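Local coordinates for protein interferon (Danio rerio, PDB 3PIV) that probably acts as a secreted type I interferon-like cytokine that binds a cell-surface receptor and signals antiviral defence, at residues L31-P36 with W137-R142; S37-L42 with E113-R118. One frame throughout, in Å; residues are numbered along the deposited sequence.

Contact 1 of 2, residues L31-P36 with W137-R142; sequences LETPFP and WEQIRR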
loop_
_atom_site.group_PDB
_atom_site.type_symbol
_atom_site.label_atom_id
_atom_site.label_comp_id
_atom_site.label_asym_id
_atom_site.label_seq_id
_atom_site.Cartn_x
_atom_site.Cartn_y
_atom_site.Cartn_z
ATOM N N LEU A 31 -11.376 -7.548 9.044
ATOM C CA LEU A 31 -10.661 -6.296 9.256
ATOM C C LEU A 31 -10.912 -5.853 10.682
ATOM O O LEU A 31 -11.991 -5.338 10.990
ATOM C CB LEU A 31 -11.157 -5.213 8.293
ATOM C CG LEU A 31 -10.229 -4.038 7.930
ATOM C CD1 LEU A 31 -11.019 -2.751 7.775
ATOM C CD2 LEU A 31 -9.115 -3.841 8.930
ATOM N N GLU A 32 -9.920 -6.054 11.548
ATOM C CA GLU A 32 -10.034 -5.650 12.947
ATOM C C GLU A 32 -8.892 -4.721 13.357
ATOM O O GLU A 32 -8.536 -4.612 14.532
ATOM C CB GLU A 32 -10.116 -6.885 13.851
ATOM C CG GLU A 32 -11.480 -7.605 13.761
ATOM C CD GLU A 32 -11.510 -8.958 14.472
ATOM O OE1 GLU A 32 -10.459 -9.390 15.008
ATOM O OE2 GLU A 32 -12.591 -9.592 14.486
ATOM N N THR A 33 -8.336 -4.039 12.362
ATOM C CA THR A 33 -7.203 -3.140 12.555
ATOM C C THR A 33 -7.512 -1.774 11.937
ATOM O O THR A 33 -8.197 -1.686 10.918
ATOM C CB THR A 33 -5.936 -3.735 11.900
ATOM O OG1 THR A 33 -5.637 -5.003 12.501
ATOM C CG2 THR A 33 -4.735 -2.795 12.039
ATOM N N PRO A 34 -7.007 -0.704 12.560
ATOM C CA PRO A 34 -7.196 0.672 12.088
ATOM C C PRO A 34 -6.772 0.875 10.630
ATOM O O PRO A 34 -5.812 0.259 10.159
ATOM C CB PRO A 34 -6.286 1.480 13.012
ATOM C CG PRO A 34 -6.236 0.670 14.273
ATOM C CD PRO A 34 -6.274 -0.756 13.838
ATOM N N PHE A 35 -7.490 1.752 9.942
ATOM C CA PHE A 35 -7.278 2.026 8.529
ATOM C C PHE A 35 -7.590 3.500 8.296
ATOM O O PHE A 35 -8.625 3.992 8.754
ATOM C CB PHE A 35 -8.208 1.150 7.667
ATOM C CG PHE A 35 -8.122 1.458 6.199
ATOM C CD1 PHE A 35 -7.059 0.984 5.441
ATOM C CD2 PHE A 35 -9.059 2.266 5.591
ATOM C CE1 PHE A 35 -6.950 1.289 4.110
ATOM C CE2 PHE A 35 -8.948 2.574 4.246
ATOM C CZ PHE A 35 -7.897 2.080 3.510
ATOM N N PRO A 36 -6.711 4.221 7.580
ATOM C CA PRO A 36 -6.950 5.667 7.488
ATOM C C PRO A 36 -7.959 6.085 6.402
ATOM O O PRO A 36 -7.604 6.834 5.505
ATOM C CB PRO A 36 -5.554 6.224 7.171
ATOM C CG PRO A 36 -4.899 5.118 6.352
ATOM C CD PRO A 36 -5.506 3.804 6.839
ATOM N N TRP A 137 0.038 -10.850 11.245
ATOM C CA TRP A 137 0.295 -10.791 9.806
ATOM C C TRP A 137 -1.014 -10.767 8.993
ATOM O O TRP A 137 -1.125 -10.043 8.014
ATOM C CB TRP A 137 1.207 -11.935 9.351
ATOM C CG TRP A 137 2.680 -11.582 9.423
ATOM C CD1 TRP A 137 3.645 -12.223 10.148
ATOM C CD2 TRP A 137 3.343 -10.489 8.754
ATOM N NE1 TRP A 137 4.865 -11.605 9.966
ATOM C CE2 TRP A 137 4.704 -10.542 9.117
ATOM C CE3 TRP A 137 2.914 -9.479 7.890
ATOM C CZ2 TRP A 137 5.641 -9.617 8.638
ATOM C CZ3 TRP A 137 3.845 -8.557 7.421
ATOM C CH2 TRP A 137 5.193 -8.640 7.790
ATOM N N GLU A 138 -2.007 -11.539 9.416
ATOM C CA GLU A 138 -3.270 -11.590 8.692
ATOM C C GLU A 138 -4.042 -10.277 8.796
ATOM O O GLU A 138 -4.742 -9.894 7.859
ATOM C CB GLU A 138 -4.109 -12.780 9.150
ATOM C CG GLU A 138 -3.526 -14.112 8.738
ATOM C CD GLU A 138 -3.555 -14.331 7.227
ATOM O OE1 GLU A 138 -4.231 -13.552 6.513
ATOM O OE2 GLU A 138 -2.916 -15.295 6.750
ATOM N N GLN A 139 -3.894 -9.576 9.914
ATOM C CA GLN A 139 -4.448 -8.234 10.004
ATOM C C GLN A 139 -3.742 -7.328 9.001
ATOM O O GLN A 139 -4.396 -6.618 8.245
ATOM C CB GLN A 139 -4.318 -7.666 11.406
ATOM C CG GLN A 139 -5.317 -8.255 12.362
ATOM C CD GLN A 139 -6.739 -8.093 11.853
ATOM O OE1 GLN A 139 -7.262 -6.978 11.798
ATOM N NE2 GLN A 139 -7.373 -9.208 11.486
ATOM N N ILE A 140 -2.410 -7.353 8.985
ATOM C CA ILE A 140 -1.673 -6.524 8.036
ATOM C C ILE A 140 -2.119 -6.819 6.594
ATOM O O ILE A 140 -2.390 -5.903 5.817
ATOM C CB ILE A 140 -0.132 -6.673 8.191
ATOM C CG1 ILE A 140 0.404 -5.672 9.221
ATOM C CG2 ILE A 140 0.575 -6.425 6.864
ATOM C CD1 ILE A 140 -0.396 -5.554 10.487
ATOM N N ARG A 141 -2.216 -8.099 6.257
ATOM C CA ARG A 141 -2.663 -8.519 4.942
ATOM C C ARG A 141 -4.083 -8.002 4.620
ATOM O O ARG A 141 -4.342 -7.479 3.526
ATOM C CB ARG A 141 -2.595 -10.039 4.861
ATOM C CG ARG A 141 -3.051 -10.622 3.565
ATOM C CD ARG A 141 -2.707 -12.088 3.522
ATOM N NE ARG A 141 -3.275 -12.748 2.359
ATOM C CZ ARG A 141 -4.178 -13.719 2.420
ATOM N NH1 ARG A 141 -4.609 -14.146 3.595
ATOM N NH2 ARG A 141 -4.631 -14.270 1.304
ATOM N N ARG A 142 -5.001 -8.136 5.569
ATOM C CA ARG A 142 -6.355 -7.620 5.345
ATOM C C ARG A 142 -6.316 -6.098 5.151
ATOM O O ARG A 142 -6.988 -5.574 4.268
ATOM C CB ARG A 142 -7.297 -7.993 6.486
ATOM C CG ARG A 142 -8.741 -7.434 6.325
ATOM C CD ARG A 142 -9.365 -7.838 4.997
ATOM N NE ARG A 142 -10.671 -7.216 4.749
ATOM C CZ ARG A 142 -10.840 -5.997 4.237
ATOM N NH1 ARG A 142 -9.785 -5.251 3.928
ATOM N NH2 ARG A 142 -12.065 -5.514 4.043
#
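Gln-139 meets Glu-32 and Thr-33 through a folded side chain: CG lies anti to its own carbonyl carbon (chi1 -76°), and the chain bends at chi2 (-55°), which turns the amide toward the incoming loop. Its OE1 accepts two hydrogen bonds. Glu-32 N donates to Gln-139 OE1 at 2.8 Å, on a lone pair in the carbonyl plane, with a moderately bent N-H...O angle of 143°. Thr-33 OG1 donates to Gln-139 OE1 at 2.7 Å, also in the carbonyl plane. The hydroxyl also lies close over the aliphatic part, with Thr-33 OG1 3.2 Å from Gln-139 CB. The other end of the amide is held too: NE2 bonds to Asp-30 O and Glu-135 OE1. One turn further along helix 134-158, Arg-142 bends and runs nearly perpendicular to Leu-31. Arg-142 CG packs 3.7 Å from Leu-31 CA, and Leu-31 CB sits over the centre of one guanidinium face. Arg-142 NH1 bonds to Ser-146 OG. The contact joins the long loop after helix 10-23 to helix 134-158 at the protein surface. With its oxygen accepting and its nitrogen donating, the Gln-139 amide is fixed one way round, and it holds Asp-30, Glu-32 and Thr-33 to the helix.

Contact 2 of 2, residues S37-L42 with E113-R118; sequences SRLYTL and EIRIKR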
loop_
_atom_site.group_PDB
_atom_site.type_symbol
_atom_site.label_atom_id
_atom_site.label_comp_id
_atom_site.label_asym_id
_atom_site.label_seq_id
_atom_site.Cartn_x
_atom_site.Cartn_y
_atom_site.Cartn_z
ATOM N N SER A 37 -9.207 5.650 6.518
ATOM C CA SER A 37 -10.257 6.032 5.563
ATOM C C SER A 37 -10.471 7.547 5.505
ATOM O O SER A 37 -10.755 8.112 4.459
ATOM C CB SER A 37 -11.568 5.336 5.926
ATOM O OG SER A 37 -11.674 5.221 7.335
ATOM N N ARG A 38 -10.348 8.188 6.653
ATOM C CA ARG A 38 -10.302 9.635 6.753
ATOM C C ARG A 38 -9.336 10.212 5.711
ATOM O O ARG A 38 -9.687 11.077 4.904
ATOM C CB ARG A 38 -9.789 9.943 8.155
ATOM C CG ARG A 38 -9.728 8.653 9.008
ATOM C CD ARG A 38 -8.373 8.420 9.682
ATOM N NE ARG A 38 -7.240 8.978 8.953
ATOM C CZ ARG A 38 -6.016 9.069 9.478
ATOM N NH1 ARG A 38 -5.807 8.617 10.711
ATOM N NH2 ARG A 38 -4.996 9.600 8.793
ATOM N N LEU A 39 -8.112 9.704 5.727
ATOM C CA LEU A 39 -7.062 10.159 4.820
ATOM C C LEU A 39 -7.429 9.909 3.363
ATOM O O LEU A 39 -7.260 10.780 2.511
ATOM C CB LEU A 39 -5.762 9.428 5.159
ATOM C CG LEU A 39 -4.403 10.074 4.921
ATOM C CD1 LEU A 39 -3.458 9.022 4.366
ATOM C CD2 LEU A 39 -4.483 11.299 4.024
ATOM N N TYR A 40 -7.927 8.713 3.070
ATOM C CA TYR A 40 -8.236 8.365 1.696
ATOM C C TYR A 40 -9.353 9.248 1.147
ATOM O O TYR A 40 -9.328 9.623 -0.027
ATOM C CB TYR A 40 -8.608 6.882 1.573
ATOM C CG TYR A 40 -7.417 6.005 1.328
ATOM C CD1 TYR A 40 -6.967 5.760 0.033
ATOM C CD2 TYR A 40 -6.705 5.464 2.382
ATOM C CE1 TYR A 40 -5.856 4.971 -0.200
ATOM C CE2 TYR A 40 -5.586 4.674 2.156
ATOM C CZ TYR A 40 -5.175 4.433 0.867
ATOM O OH TYR A 40 -4.077 3.655 0.643
ATOM N N THR A 41 -10.328 9.573 1.999
ATOM C CA THR A 41 -11.415 10.482 1.618
ATOM C C THR A 41 -10.802 11.803 1.162
ATOM O O THR A 41 -11.112 12.288 0.072
ATOM C CB THR A 41 -12.416 10.726 2.790
ATOM O OG1 THR A 41 -13.155 9.529 3.054
ATOM C CG2 THR A 41 -13.392 11.842 2.452
ATOM N N LEU A 42 -9.914 12.357 1.993
ATOM C CA LEU A 42 -9.172 13.567 1.645
ATOM C C LEU A 42 -8.428 13.424 0.313
ATOM O O LEU A 42 -8.497 14.303 -0.536
ATOM C CB LEU A 42 -8.196 13.924 2.767
ATOM C CG LEU A 42 -7.078 14.949 2.528
ATOM C CD1 LEU A 42 -7.625 16.359 2.447
ATOM C CD2 LEU A 42 -6.030 14.858 3.633
ATOM N N GLU A 113 1.540 12.837 3.667
ATOM C CA GLU A 113 2.779 12.082 3.881
ATOM C C GLU A 113 2.981 11.763 5.361
ATOM O O GLU A 113 3.354 10.652 5.731
ATOM C CB GLU A 113 3.989 12.846 3.335
ATOM C CG GLU A 113 5.323 12.160 3.637
ATOM C CD GLU A 113 6.527 12.909 3.080
ATOM O OE1 GLU A 113 6.355 13.726 2.153
ATOM O OE2 GLU A 113 7.651 12.666 3.562
ATOM N N ILE A 114 2.721 12.744 6.209
ATOM C CA ILE A 114 2.786 12.544 7.648
ATOM C C ILE A 114 1.782 11.491 8.145
ATOM O O ILE A 114 2.146 10.573 8.881
ATOM C CB ILE A 114 2.558 13.886 8.392
ATOM C CG1 ILE A 114 3.639 14.907 7.980
ATOM C CG2 ILE A 114 2.529 13.648 9.890
ATOM C CD1 ILE A 114 3.475 16.301 8.545
ATOM N N ARG A 115 0.520 11.620 7.739
ATOM C CA ARG A 115 -0.524 10.711 8.197
ATOM C C ARG A 115 -0.316 9.289 7.687
ATOM O O ARG A 115 -0.422 8.343 8.459
ATOM C CB ARG A 115 -1.911 11.235 7.798
ATOM C CG ARG A 115 -2.189 12.661 8.300
ATOM C CD ARG A 115 -3.493 13.246 7.731
ATOM N NE ARG A 115 -4.671 12.473 8.125
ATOM C CZ ARG A 115 -5.928 12.817 7.849
ATOM N NH1 ARG A 115 -6.177 13.923 7.183
ATOM N NH2 ARG A 115 -6.930 12.055 8.247
ATOM N N ILE A 116 -0.015 9.133 6.396
ATOM C CA ILE A 116 0.203 7.790 5.854
ATOM C C ILE A 116 1.403 7.104 6.519
ATOM O O ILE A 116 1.354 5.913 6.834
ATOM C CB ILE A 116 0.315 7.764 4.298
ATOM C CG1 ILE A 116 0.125 6.338 3.773
ATOM C CG2 ILE A 116 1.663 8.349 3.806
ATOM C CD1 ILE A 116 -1.214 5.717 4.090
ATOM N N LYS A 117 2.496 7.817 6.732
ATOM C CA LYS A 117 3.623 7.269 7.459
ATOM C C LYS A 117 3.183 6.844 8.842
ATOM O O LYS A 117 3.436 5.776 9.270
ATOM C CB LYS A 117 4.716 8.276 7.587
ATOM C CG LYS A 117 5.923 7.725 8.207
ATOM C CD LYS A 117 7.008 8.706 8.379
ATOM C CE LYS A 117 8.361 8.095 8.105
ATOM N NZ LYS A 117 9.506 8.881 8.638
ATOM N N ARG A 118 2.480 7.731 9.508
ATOM C CA ARG A 118 1.957 7.448 10.835
ATOM C C ARG A 118 1.137 6.144 10.859
ATOM O O ARG A 118 1.260 5.319 11.774
ATOM C CB ARG A 118 1.112 8.639 11.278
ATOM C CG ARG A 118 0.625 8.616 12.703
ATOM C CD ARG A 118 -0.177 9.900 12.988
ATOM N NE ARG A 118 0.686 11.066 13.180
ATOM C CZ ARG A 118 0.416 12.288 12.730
ATOM N NH1 ARG A 118 -0.693 12.527 12.039
ATOM N NH2 ARG A 118 1.260 13.277 12.975
HETATM O O HOH W 1 -2.574 8.210 10.626
#
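Leu-39 and Arg-115 lie alongside each other but point opposite ways, where two helices of the helical-bundle cytokine fold pack nearly antiparallel. The segment axes approach to 10.5 Å at a crossing angle of -149°. Leu-39 CG lies 4.0 Å from Arg-115 CB, and Leu-39 CD1 is 4.0 Å from Ile-116 CB. Leu-39 and Ile-116 meet nearly perpendicular and form the inner part of the contact. On the outer side the chain of Arg-115 bends at chi3 (62°), which lays its guanidinium against helix 37-44. Leu-39 CA lies over one face, near the rim, and Leu-42 CD2 lies 3.7 Å from Arg-115 NH1. At the edge, Arg-38 NH2 is modelled 3.0 Å from Arg-115 NE. Both are donors, so this is no hydrogen bond and probably carries some charge repulsion. The near-eclipsed chi1 of Arg-38 (-9°) leaves the placement of its group doubtful. Further in, Phe-54 and Thr-58 of helix 48-66 pack on Leu-39 and Ile-116 respectively. Tyr-40 bonds through its OH to His-147 ND1 on helix 134-158. A water bridges the outer side: it accepts from Arg-38 NH1 at 3.3 Å and donates to Arg-115 O at 3.1 Å.

The centres of contacts 1 and 2 are 15 Å apart, each about 12 Å from the centre of the chain. Segments 31-36 and 37-42 are consecutive: the loop of contact 1 runs straight into helix 37-44, with Pro-36 at its N-cap. Their partners come in the reverse order: 113-118 on helix 111-129, the partner of 37-42, precedes 137-142 on helix 134-158, the partner of 31-36. Contact 2 therefore closes a shorter stretch of chain inside that of contact 1. The two touch directly, Phe-35 CZ lying 3.7 Å from Tyr-40 CE2. Together they join the long connection after helix 10-23 to two successive helices of the interferon bundle.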